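Local coordinates for L-amino acid deaminase (Proteus vulgaris, PDB 5I39), which binds flavin-adenine dinucleotide and, as a membrane-bound L-amino acid deaminase, probably carries out the oxidative deamination of L-amino acids, at residues M51-L56 against V63-K68; R211-Q216 against K362-L367; S221-E226 against I230-V235; V235-A238 against W242-L245. All coordinates share one frame; numbering follows the deposited sequence.

Interaction 1. Residues M51-L56 against V63-K68; sequences MTAINL and VVIVEK. With FAD (flavin-adenine dinucleotide), chain B.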
# COMPACT_ATOMS: atom_id res chain seq x y z
N MSE A 51 -1.73 9.75 -4.16
CA MSE A 51 -3.12 9.43 -4.49
C MSE A 51 -4.05 10.50 -3.96
O MSE A 51 -5.02 10.87 -4.63
CB MSE A 51 -3.51 8.05 -3.97
CG MSE A 51 -2.72 6.92 -4.65
SE MSE A 51 -2.93 6.84 -6.60
CE MSE A 51 -4.82 6.30 -6.58
N THR A 52 -3.76 11.03 -2.77
CA THR A 52 -4.57 12.13 -2.23
C THR A 52 -4.46 13.37 -3.12
O THR A 52 -5.46 14.02 -3.40
CB THR A 52 -4.21 12.44 -0.77
OG1 THR A 52 -4.32 11.25 0.01
CG2 THR A 52 -5.16 13.46 -0.19
N ALA A 53 -3.24 13.70 -3.55
CA ALA A 53 -3.02 14.83 -4.45
C ALA A 53 -3.81 14.71 -5.75
O ALA A 53 -4.45 15.67 -6.19
CB ALA A 53 -1.54 14.99 -4.75
N ILE A 54 -3.80 13.52 -6.34
CA ILE A 54 -4.58 13.27 -7.56
C ILE A 54 -6.07 13.54 -7.32
O ILE A 54 -6.73 14.19 -8.12
CB ILE A 54 -4.37 11.83 -8.06
CG1 ILE A 54 -2.95 11.67 -8.63
CG2 ILE A 54 -5.40 11.45 -9.12
CD1 ILE A 54 -2.48 10.24 -8.74
N ASN A 55 -6.58 13.01 -6.21
CA ASN A 55 -7.98 13.19 -5.87
C ASN A 55 -8.35 14.67 -5.71
O ASN A 55 -9.39 15.11 -6.19
CB ASN A 55 -8.30 12.40 -4.60
CG ASN A 55 -9.78 12.30 -4.32
OD1 ASN A 55 -10.38 13.23 -3.79
ND2 ASN A 55 -10.39 11.17 -4.66
N LEU A 56 -7.48 15.43 -5.06
CA LEU A 56 -7.71 16.86 -4.86
C LEU A 56 -7.67 17.67 -6.16
O LEU A 56 -8.50 18.57 -6.34
CB LEU A 56 -6.70 17.41 -3.86
CG LEU A 56 -6.92 16.90 -2.44
CD1 LEU A 56 -5.66 17.10 -1.61
CD2 LEU A 56 -8.10 17.57 -1.76
N VAL A 63 -2.31 21.63 -6.11
CA VAL A 63 -1.65 20.81 -5.10
C VAL A 63 -0.14 20.83 -5.30
O VAL A 63 0.34 20.66 -6.42
CB VAL A 63 -2.14 19.35 -5.11
CG1 VAL A 63 -1.47 18.55 -3.99
CG2 VAL A 63 -3.65 19.28 -4.96
N VAL A 64 0.57 21.04 -4.20
CA VAL A 64 2.01 20.86 -4.15
C VAL A 64 2.31 19.77 -3.12
O VAL A 64 1.80 19.81 -2.01
CB VAL A 64 2.74 22.17 -3.76
CG1 VAL A 64 4.20 21.92 -3.39
CG2 VAL A 64 2.66 23.16 -4.91
N ILE A 65 3.14 18.81 -3.51
CA ILE A 65 3.68 17.82 -2.58
C ILE A 65 5.12 18.22 -2.28
O ILE A 65 5.89 18.52 -3.20
CB ILE A 65 3.68 16.38 -3.14
CG1 ILE A 65 2.27 15.97 -3.60
CG2 ILE A 65 4.21 15.40 -2.09
CD1 ILE A 65 2.17 14.57 -4.17
N VAL A 66 5.48 18.19 -1.00
CA VAL A 66 6.88 18.32 -0.59
C VAL A 66 7.35 16.97 -0.05
O VAL A 66 6.65 16.33 0.74
CB VAL A 66 7.11 19.50 0.39
CG1 VAL A 66 6.80 20.82 -0.31
CG2 VAL A 66 6.29 19.36 1.67
N GLU A 67 8.52 16.55 -0.51
CA GLU A 67 9.08 15.23 -0.24
C GLU A 67 10.54 15.41 0.18
O GLU A 67 11.34 15.99 -0.57
CB GLU A 67 8.97 14.36 -1.50
CG GLU A 67 9.80 13.09 -1.51
CD GLU A 67 9.53 12.18 -0.33
OE1 GLU A 67 8.37 11.72 -0.19
OE2 GLU A 67 10.48 11.93 0.45
N LYS A 68 10.87 14.92 1.37
CA LYS A 68 12.20 15.14 1.96
C LYS A 68 13.31 14.40 1.20
O LYS A 68 14.45 14.85 1.20
CB LYS A 68 12.21 14.76 3.45
CG LYS A 68 12.04 13.28 3.75
CD LYS A 68 12.15 12.98 5.23
CE LYS A 68 11.86 11.51 5.54
NZ LYS A 68 12.72 10.56 4.77
PA FAD B . 5.74 6.15 2.27
O1A FAD B . 6.85 5.71 3.23
O2A FAD B . 5.75 5.43 0.94
O5B FAD B . 5.84 7.70 1.92
C5B FAD B . 5.92 8.71 2.92
C4B FAD B . 6.84 9.77 2.35
O4B FAD B . 6.84 10.91 3.23
C3B FAD B . 8.29 9.28 2.26
O3B FAD B . 8.72 9.30 0.90
C2B FAD B . 9.04 10.27 3.17
O2B FAD B . 10.38 10.56 2.73
C1B FAD B . 8.13 11.48 3.17
N9A FAD B . 8.24 12.37 4.32
C8A FAD B . 8.19 12.03 5.60
N7A FAD B . 8.27 13.10 6.41
C5A FAD B . 8.38 14.14 5.59
C6A FAD B . 8.52 15.59 5.76
N6A FAD B . 8.56 16.13 7.00
N1A FAD B . 8.60 16.36 4.66
C2A FAD B . 8.54 15.84 3.43
N3A FAD B . 8.44 14.53 3.19
C4A FAD B . 8.35 13.68 4.22
N1 FAD B . 0.60 -2.74 1.38
C2 FAD B . -0.22 -3.45 0.59
O2 FAD B . -1.32 -2.94 0.29
N3 FAD B . 0.14 -4.67 0.13
C4 FAD B . 1.29 -5.28 0.43
O4 FAD B . 1.56 -6.38 -0.03
C4X FAD B . 2.24 -4.59 1.31
N5 FAD B . 3.41 -5.14 1.73
C5X FAD B . 4.30 -4.38 2.38
C6 FAD B . 5.60 -4.85 2.63
C7 FAD B . 6.56 -4.05 3.26
C7M FAD B . 7.96 -4.56 3.46
C8 FAD B . 6.20 -2.69 3.69
C8M FAD B . 7.22 -1.78 4.33
C9 FAD B . 4.90 -2.24 3.46
C9A FAD B . 3.95 -3.02 2.83
N10 FAD B . 2.64 -2.56 2.61
C10 FAD B . 1.79 -3.25 1.75
C1' FAD B . 2.21 -1.27 3.10
C2' FAD B . 2.38 -0.16 2.13
O2' FAD B . 3.64 -0.31 1.47
C3' FAD B . 2.32 1.14 2.92
O3' FAD B . 1.14 1.18 3.77
C4' FAD B . 2.27 2.37 2.04
O4' FAD B . 3.34 2.32 1.07
C5' FAD B . 2.42 3.62 2.90
O5' FAD B . 2.43 4.73 2.01
P FAD B . 2.81 6.19 2.59
O1P FAD B . 2.67 7.15 1.45
O2P FAD B . 2.06 6.43 3.88
O3P FAD B . 4.35 6.00 3.07
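Ala53 meets strand 63-66 through its methyl, which is set between two branches of the strand: CB lies 3.6 Å from Val63 CG1 and 3.8 Å from Ile65 CD1. The Ile65 branch gets there because its chain is stretched, with CG1 anti to the carbonyl carbon (chi1 -55°) and chi2 fully extended; its outer CG1-CD1 bond lies alongside the methyl, with CD1 the nearer atom. One turn further along the helix, Leu56 presents the base of its side chain, not its tip, and CB is 3.7 Å from Val63 CG2. Val63 therefore spreads its two methyls over successive contact residues of the helix, and no hydrogen bond crosses the interface.

The axes of helix segment 51-56 and strand 63-66 run almost antiparallel (169°), with a closest approach of 8.9 Å. This is the geometry of the second half of a beta-alpha-beta crossover, built here from strand 40-43, helix 47-58 and strand 63-66, consistent with a Rossmann-type dinucleotide fold.

Just past the strand, Glu67 holds the adenosine ribose of FAD with both carboxylate oxygens: OE1 accepts from O3B and OE2 from O2B, each at 2.7 Å. The backbone amides of Ala45 and Gly69 also bond to this carboxylate and hold it in place. Lys68 bends at its last torsion, chi4 55°, and NZ donates to FAD O2B at 3.1 Å.

Interaction 2. Residues R211-Q216 against K362-L367; sequences RGLETQ and KEYPGL. With EDO (1,2-ethanediol), chain F.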
# COMPACT_ATOMS: atom_id res chain seq x y z
N ARG A 211 9.19 21.22 7.55
CA ARG A 211 9.66 21.38 8.93
C ARG A 211 8.55 21.72 9.91
O ARG A 211 8.62 21.36 11.07
CB ARG A 211 10.74 22.47 8.99
CG ARG A 211 11.97 22.23 8.14
CD ARG A 211 12.62 20.90 8.46
NE ARG A 211 13.97 20.77 7.92
CZ ARG A 211 14.63 19.62 7.78
NH1 ARG A 211 14.07 18.46 8.11
NH2 ARG A 211 15.87 19.63 7.29
N GLY A 212 7.52 22.43 9.45
CA GLY A 212 6.44 22.85 10.33
C GLY A 212 5.42 23.70 9.61
O GLY A 212 5.37 23.71 8.37
N LEU A 213 4.63 24.42 10.40
CA LEU A 213 3.57 25.28 9.91
C LEU A 213 3.71 26.68 10.49
O LEU A 213 4.40 26.89 11.50
CB LEU A 213 2.20 24.73 10.33
CG LEU A 213 1.86 23.29 9.98
CD1 LEU A 213 0.51 22.92 10.57
CD2 LEU A 213 1.87 23.08 8.48
N GLU A 214 3.03 27.63 9.85
CA GLU A 214 2.70 28.90 10.48
C GLU A 214 1.19 29.06 10.39
O GLU A 214 0.55 28.49 9.50
CB GLU A 214 3.42 30.07 9.82
CG GLU A 214 4.94 29.98 9.81
CD GLU A 214 5.58 29.91 11.19
OE1 GLU A 214 4.98 30.36 12.18
OE2 GLU A 214 6.73 29.41 11.29
N THR A 215 0.64 29.81 11.33
CA THR A 215 -0.80 30.07 11.39
C THR A 215 -1.07 31.56 11.58
O THR A 215 -0.20 32.32 12.01
CB THR A 215 -1.47 29.28 12.54
OG1 THR A 215 -0.92 29.70 13.80
CG2 THR A 215 -1.27 27.77 12.37
N GLN A 216 -2.29 31.96 11.22
CA GLN A 216 -2.78 33.32 11.43
C GLN A 216 -4.25 33.23 11.82
O GLN A 216 -5.05 32.62 11.10
CB GLN A 216 -2.59 34.19 10.17
CG GLN A 216 -3.26 33.67 8.90
CD GLN A 216 -2.76 34.36 7.64
OE1 GLN A 216 -2.31 35.51 7.68
NE2 GLN A 216 -2.86 33.68 6.50
N LYS A 362 -8.12 18.10 15.39
CA LYS A 362 -8.88 19.19 16.02
C LYS A 362 -8.00 20.39 16.40
O LYS A 362 -8.45 21.53 16.37
CB LYS A 362 -9.68 18.69 17.24
CG LYS A 362 -8.87 18.19 18.43
CD LYS A 362 -9.75 17.69 19.57
CE LYS A 362 -10.55 16.44 19.20
NZ LYS A 362 -11.20 15.80 20.38
N GLU A 363 -6.73 20.13 16.71
CA GLU A 363 -5.76 21.17 17.06
C GLU A 363 -5.41 22.09 15.87
O GLU A 363 -4.99 23.23 16.07
CB GLU A 363 -4.48 20.54 17.62
CG GLU A 363 -4.66 19.79 18.94
CD GLU A 363 -5.11 18.33 18.79
OE1 GLU A 363 -5.49 17.90 17.68
OE2 GLU A 363 -5.09 17.62 19.81
N TYR A 364 -5.57 21.58 14.65
CA TYR A 364 -5.22 22.30 13.42
C TYR A 364 -6.31 22.17 12.36
O TYR A 364 -6.19 21.34 11.46
CB TYR A 364 -3.88 21.78 12.88
CG TYR A 364 -2.75 22.04 13.84
CD1 TYR A 364 -2.07 23.26 13.83
CD2 TYR A 364 -2.38 21.09 14.79
CE1 TYR A 364 -1.04 23.52 14.72
CE2 TYR A 364 -1.36 21.34 15.69
CZ TYR A 364 -0.69 22.55 15.65
OH TYR A 364 0.32 22.81 16.54
N PRO A 365 -7.37 22.99 12.46
CA PRO A 365 -8.35 23.06 11.37
C PRO A 365 -7.66 23.30 10.02
O PRO A 365 -6.74 24.11 9.94
CB PRO A 365 -9.22 24.26 11.77
CG PRO A 365 -9.13 24.30 13.25
CD PRO A 365 -7.74 23.86 13.59
N GLY A 366 -8.08 22.55 9.01
CA GLY A 366 -7.44 22.58 7.69
C GLY A 366 -6.32 21.57 7.50
O GLY A 366 -5.74 21.51 6.42
N LEU A 367 -6.01 20.79 8.53
CA LEU A 367 -4.98 19.75 8.45
C LEU A 367 -5.62 18.38 8.62
O LEU A 367 -6.41 18.16 9.53
CB LEU A 367 -3.90 19.96 9.51
CG LEU A 367 -2.68 19.02 9.39
CD1 LEU A 367 -1.39 19.75 9.76
CD2 LEU A 367 -2.83 17.77 10.23
C1 EDO F . 2.27 25.91 14.21
O1 EDO F . 3.53 25.70 14.86
C2 EDO F . 1.55 27.09 14.84
O2 EDO F . 2.09 28.35 14.40
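Leu213 and Leu367 make the close part of this contact, their CD1 methyls meeting at 3.8 Å. Leu213 directs CG anti to its own carbonyl carbon (chi1 -54°), and its extended second torsion carries CD1 across to the loop. Leu213 CD1 also approaches the Tyr364 ring obliquely, 4.2 Å from Tyr364 CD1, so a single branch touches both loop residues. Behind it the packing continues inward, since Leu367 also rests on Val235 and Val237 of the neighbouring strand.

Moving outward along strand 210-216, the contact thins. Thr215 faces the loop but makes no close approach to it, and 1,2-ethanediol, probably from the crystallisation liquor, lies at this outer side. Thr215 OG1 and the diol O2 are 3.4 Å apart, a weak hydrogen bond at most, while diol C1 lies 4.1 Å from Tyr364 CE1 and 3.6 Å from Leu213 O. The phenol oxygen of Tyr364 turns elsewhere, to the backbone carbonyl of Leu250, which holds the phenol end of the side chain.

Tyr364 to Leu367 form a type II beta turn closed by Leu367 N donating to Tyr364 O at 3.0 Å. Gly366 takes the third position with positive phi (91°), as is usual for glycine in a type II turn. The turn leads into strand 367-371, so the contact joins the edge of a three-stranded antiparallel meander to the turn entering the last parallel strand of a Rossmann-type sheet.

Interaction 3. Residues S221-E226 against I230-V235; sequences SDVVTE and IKTSQV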
# COMPACT_ATOMS: atom_id res chain seq x y z
N SER A 221 -1.44 29.21 7.62
CA SER A 221 -0.99 30.18 6.62
C SER A 221 0.15 29.68 5.74
O SER A 221 0.26 30.11 4.60
CB SER A 221 -0.56 31.49 7.30
OG SER A 221 0.62 31.32 8.07
N ASP A 222 1.00 28.81 6.27
CA ASP A 222 2.18 28.34 5.54
C ASP A 222 2.55 26.94 5.95
O ASP A 222 2.33 26.54 7.09
CB ASP A 222 3.40 29.21 5.84
CG ASP A 222 3.21 30.66 5.46
OD1 ASP A 222 2.66 31.41 6.30
OD2 ASP A 222 3.59 31.03 4.33
N VAL A 223 3.13 26.21 5.00
CA VAL A 223 3.98 25.07 5.32
C VAL A 223 5.41 25.56 5.17
O VAL A 223 5.78 26.11 4.12
CB VAL A 223 3.70 23.87 4.41
CG1 VAL A 223 4.70 22.74 4.66
CG2 VAL A 223 2.29 23.36 4.64
N VAL A 224 6.19 25.39 6.22
CA VAL A 224 7.58 25.83 6.26
C VAL A 224 8.44 24.64 5.88
O VAL A 224 8.40 23.60 6.53
CB VAL A 224 7.97 26.35 7.66
CG1 VAL A 224 9.42 26.83 7.68
CG2 VAL A 224 7.04 27.49 8.07
N THR A 225 9.22 24.79 4.81
CA THR A 225 10.11 23.73 4.35
C THR A 225 11.54 24.17 4.56
O THR A 225 11.81 25.31 4.95
CB THR A 225 9.89 23.37 2.86
OG1 THR A 225 10.51 24.34 2.01
CG2 THR A 225 8.41 23.24 2.53
N GLU A 226 12.46 23.26 4.29
CA GLU A 226 13.89 23.60 4.28
C GLU A 226 14.25 24.56 3.13
O GLU A 226 15.27 25.25 3.21
CB GLU A 226 14.75 22.33 4.24
CG GLU A 226 14.75 21.58 2.92
CD GLU A 226 15.56 20.31 2.99
OE1 GLU A 226 16.79 20.39 3.13
OE2 GLU A 226 14.96 19.22 2.91
N ILE A 230 5.66 27.90 1.80
CA ILE A 230 4.61 27.94 0.79
C ILE A 230 3.30 28.33 1.48
O ILE A 230 2.91 27.74 2.50
CB ILE A 230 4.52 26.61 -0.02
CG1 ILE A 230 3.37 26.67 -1.04
CG2 ILE A 230 4.38 25.39 0.87
CD1 ILE A 230 3.56 25.73 -2.21
N LYS A 231 2.62 29.34 0.93
CA LYS A 231 1.35 29.79 1.47
C LYS A 231 0.24 28.78 1.16
O LYS A 231 0.07 28.36 0.02
CB LYS A 231 0.96 31.15 0.89
CG LYS A 231 1.90 32.27 1.29
CD LYS A 231 1.50 33.58 0.63
CE LYS A 231 2.43 34.72 1.00
NZ LYS A 231 2.25 35.18 2.41
N THR A 232 -0.50 28.41 2.20
CA THR A 232 -1.67 27.53 2.06
C THR A 232 -2.44 27.54 3.37
O THR A 232 -1.88 27.90 4.41
CB THR A 232 -1.27 26.06 1.74
OG1 THR A 232 -2.43 25.32 1.36
CG2 THR A 232 -0.59 25.36 2.94
N SER A 233 -3.70 27.13 3.31
CA SER A 233 -4.50 26.91 4.52
C SER A 233 -4.98 25.46 4.65
O SER A 233 -5.74 25.14 5.56
CB SER A 233 -5.69 27.87 4.55
OG SER A 233 -6.62 27.57 3.52
N GLN A 234 -4.50 24.58 3.77
CA GLN A 234 -4.94 23.18 3.75
C GLN A 234 -3.73 22.27 3.60
O GLN A 234 -2.93 22.44 2.69
CB GLN A 234 -5.94 22.95 2.61
CG GLN A 234 -7.21 23.76 2.78
CD GLN A 234 -8.18 23.62 1.62
OE1 GLN A 234 -7.79 23.71 0.45
NE2 GLN A 234 -9.45 23.43 1.93
N VAL A 235 -3.61 21.31 4.52
CA VAL A 235 -2.43 20.46 4.62
C VAL A 235 -2.84 19.01 4.80
O VAL A 235 -3.70 18.70 5.62
CB VAL A 235 -1.50 20.90 5.78
CG1 VAL A 235 -0.27 20.01 5.86
CG2 VAL A 235 -1.09 22.35 5.61
O HOH W 1 1.69 33.78 4.83
O HOH W 2 4.48 33.64 3.47
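Val223 and Ile230 bond to each other twice through their backbones, as the hydrogen-bonded pair of an antiparallel hairpin. Val223 N to Ile230 O and Ile230 N to Val223 O both measure 2.9 Å, and the second is the straighter, at an N-H...O angle of 167°. A third bond, Thr232 N to Ser221 O at 3.0 Å, is turned differently: its donor stands 56° out of the carbonyl plane. That departure coincides with a classic beta bulge in which Ser221 and Asp222 both face Glu214 of the next strand.

Asp222 and Lys231, the non-hydrogen-bonded pair, lie side by side and point the same way. Their charged ends do not touch; two waters bridge them instead, each donating to a different Asp222 oxygen and accepting from Lys231 NZ. Ser221 OG adds a direct bond to Asp222 OD1 at 2.7 Å, on the anti side and somewhat out of the carboxylate plane, which limits rotation of that group.

The hairpin supplies the second and third strands of the antiparallel meander 210-231, inserted in the chain between parallel strands 203-205 and 235-237 as in many Rossmann-type flavoproteins.

On the other face the contact is apolar. Val223 CG2 lies 3.7 Å from Val235 CG2, where the two side chains cross, and 3.9 Å from Thr232 CG2, which runs alongside it. Thr232 OG1 points away from this patch, accepting from Gln234 N in an ST turn and bonding to the Ala38 carbonyl. Val41 of strand 40-43 covers Val223, Ile230 and Thr232.

Interaction 4. Residues V235-A238 against W242-L245; sequences VVVA and WSRL. With FAD (flavin-adenine dinucleotide), chain B.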
# COMPACT_ATOMS: atom_id res chain seq x y z
N VAL A 235 -3.61 21.31 4.52
CA VAL A 235 -2.43 20.46 4.62
C VAL A 235 -2.84 19.01 4.80
O VAL A 235 -3.70 18.70 5.62
CB VAL A 235 -1.50 20.90 5.78
CG1 VAL A 235 -0.27 20.01 5.86
CG2 VAL A 235 -1.09 22.35 5.61
N VAL A 236 -2.20 18.12 4.03
CA VAL A 236 -2.33 16.68 4.21
C VAL A 236 -0.99 16.15 4.69
O VAL A 236 0.03 16.32 4.02
CB VAL A 236 -2.71 15.97 2.90
CG1 VAL A 236 -2.75 14.45 3.10
CG2 VAL A 236 -4.05 16.47 2.38
N VAL A 237 -0.99 15.50 5.85
CA VAL A 237 0.21 14.84 6.36
C VAL A 237 0.15 13.37 5.94
O VAL A 237 -0.67 12.61 6.44
CB VAL A 237 0.34 15.00 7.88
CG1 VAL A 237 1.55 14.23 8.41
CG2 VAL A 237 0.46 16.48 8.22
N ALA A 238 1.04 13.00 5.02
CA ALA A 238 1.15 11.64 4.51
C ALA A 238 2.62 11.23 4.54
O ALA A 238 3.20 10.81 3.55
CB ALA A 238 0.57 11.55 3.10
N TRP A 242 7.20 8.61 9.41
CA TRP A 242 7.57 9.89 10.01
C TRP A 242 6.37 10.75 10.44
O TRP A 242 6.57 11.81 11.01
CB TRP A 242 8.44 10.71 9.05
CG TRP A 242 9.78 10.10 8.86
CD1 TRP A 242 10.90 10.30 9.63
CD2 TRP A 242 10.16 9.18 7.84
NE1 TRP A 242 11.94 9.56 9.15
CE2 TRP A 242 11.52 8.86 8.05
CE3 TRP A 242 9.48 8.59 6.76
CZ2 TRP A 242 12.22 7.97 7.23
CZ3 TRP A 242 10.18 7.71 5.95
CH2 TRP A 242 11.53 7.41 6.18
N SER A 243 5.14 10.31 10.16
CA SER A 243 3.98 11.13 10.50
C SER A 243 3.88 11.42 11.99
O SER A 243 3.56 12.54 12.38
CB SER A 243 2.70 10.48 9.99
OG SER A 243 2.68 10.45 8.58
N ARG A 244 4.16 10.42 12.83
CA ARG A 244 4.18 10.63 14.28
C ARG A 244 5.16 11.74 14.68
O ARG A 244 4.79 12.66 15.41
CB ARG A 244 4.51 9.32 15.01
CG ARG A 244 4.70 9.45 16.51
CD ARG A 244 4.85 8.09 17.14
NE ARG A 244 5.24 8.19 18.53
CZ ARG A 244 4.44 8.48 19.56
NH1 ARG A 244 3.14 8.71 19.36
NH2 ARG A 244 4.93 8.54 20.79
N LEU A 245 6.38 11.67 14.17
CA LEU A 245 7.42 12.67 14.47
C LEU A 245 6.98 14.07 14.04
O LEU A 245 7.08 15.03 14.81
CB LEU A 245 8.73 12.29 13.78
CG LEU A 245 9.97 13.09 14.17
CD1 LEU A 245 10.43 12.71 15.57
CD2 LEU A 245 11.10 12.84 13.20
PA FAD B . 5.74 6.15 2.27
O1A FAD B . 6.85 5.71 3.23
O2A FAD B . 5.75 5.43 0.94
O5B FAD B . 5.84 7.70 1.92
C5B FAD B . 5.92 8.71 2.92
C4B FAD B . 6.84 9.77 2.35
O4B FAD B . 6.84 10.91 3.23
C3B FAD B . 8.29 9.28 2.26
O3B FAD B . 8.72 9.30 0.90
C2B FAD B . 9.04 10.27 3.17
O2B FAD B . 10.38 10.56 2.73
C1B FAD B . 8.13 11.48 3.17
N9A FAD B . 8.24 12.37 4.32
C8A FAD B . 8.19 12.03 5.60
N7A FAD B . 8.27 13.10 6.41
C5A FAD B . 8.38 14.14 5.59
C6A FAD B . 8.52 15.59 5.76
N6A FAD B . 8.56 16.13 7.00
N1A FAD B . 8.60 16.36 4.66
C2A FAD B . 8.54 15.84 3.43
N3A FAD B . 8.44 14.53 3.19
C4A FAD B . 8.35 13.68 4.22
N1 FAD B . 0.60 -2.74 1.38
C2 FAD B . -0.22 -3.45 0.59
O2 FAD B . -1.32 -2.94 0.29
N3 FAD B . 0.14 -4.67 0.13
C4 FAD B . 1.29 -5.28 0.43
O4 FAD B . 1.56 -6.38 -0.03
C4X FAD B . 2.24 -4.59 1.31
N5 FAD B . 3.41 -5.14 1.73
C5X FAD B . 4.30 -4.38 2.38
C6 FAD B . 5.60 -4.85 2.63
C7 FAD B . 6.56 -4.05 3.26
C7M FAD B . 7.96 -4.56 3.46
C8 FAD B . 6.20 -2.69 3.69
C8M FAD B . 7.22 -1.78 4.33
C9 FAD B . 4.90 -2.24 3.46
C9A FAD B . 3.95 -3.02 2.83
N10 FAD B . 2.64 -2.56 2.61
C10 FAD B . 1.79 -3.25 1.75
C1' FAD B . 2.21 -1.27 3.10
C2' FAD B . 2.38 -0.16 2.13
O2' FAD B . 3.64 -0.31 1.47
C3' FAD B . 2.32 1.14 2.92
O3' FAD B . 1.14 1.18 3.77
C4' FAD B . 2.27 2.37 2.04
O4' FAD B . 3.34 2.32 1.07
C5' FAD B . 2.42 3.62 2.90
O5' FAD B . 2.43 4.73 2.01
P FAD B . 2.81 6.19 2.59
O1P FAD B . 2.67 7.15 1.45
O2P FAD B . 2.06 6.43 3.88
O3P FAD B . 4.35 6.00 3.07
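Val237 turns CG1 anti to its backbone N (chi1 177°), and Ser243 turns OG anti to its carbonyl carbon (chi1 -66°); these two torsions bring the groups together, with CG1 3.9 Å from OG. The same oxygen lies 4.1 Å from Ala238 C, beside the backbone where the strand ends. Neither approach is a hydrogen bond. The hydroxyl instead bonds to Thr371 OG1 at the end of the neighbouring parallel strand 367-371 and to the Gly240 carbonyl in the connecting turn, so its polar needs are met although it is buried.

Strand 235-237, the short turn and helix 243-248 form a strand-to-helix connection in the Rossmann-type sheet, and both ends of the turn reach the cofactor. Ala238 O comes within 3.5 Å of FAD C5B, the 5' carbon of the adenosine ribose.

On the helix side Trp242 meets the adenine from its imidazole end: CB lies 3.6 Å from N7A, and the indole, inclined to the base, brings CE3 to 3.9 Å from C8A. The indole also reaches the ribose, with CZ3 3.9 Å from C2B. Lys68 makes a cation-pi contact with this indole, linking it to the lysine that binds the ribose hydroxyl.

Overall arrangement
Interactions 1 and 4 are buried and both reach FAD, from strands 63-66 and 235-237 of one mixed, mainly parallel sheet; Thr52 of the first packs on Val236 of the second. Both meet across the segments without hydrogen bonds, their polar chemistry going to the cofactor or to residues elsewhere. Interactions 2 and 3 lie nearer the surface, with centres about 9 Å apart, and share the meander through neighbouring strands 210-216 and 219-225. Interaction 3 is dominated by backbone bonds and a water-bridged charge pair, interaction 2 by methyl contacts. Val235 belongs to both 3 and 4; its amide bonds to Gly366 O of interaction 2, while its side chain meets Val223 and Leu213 of the meander.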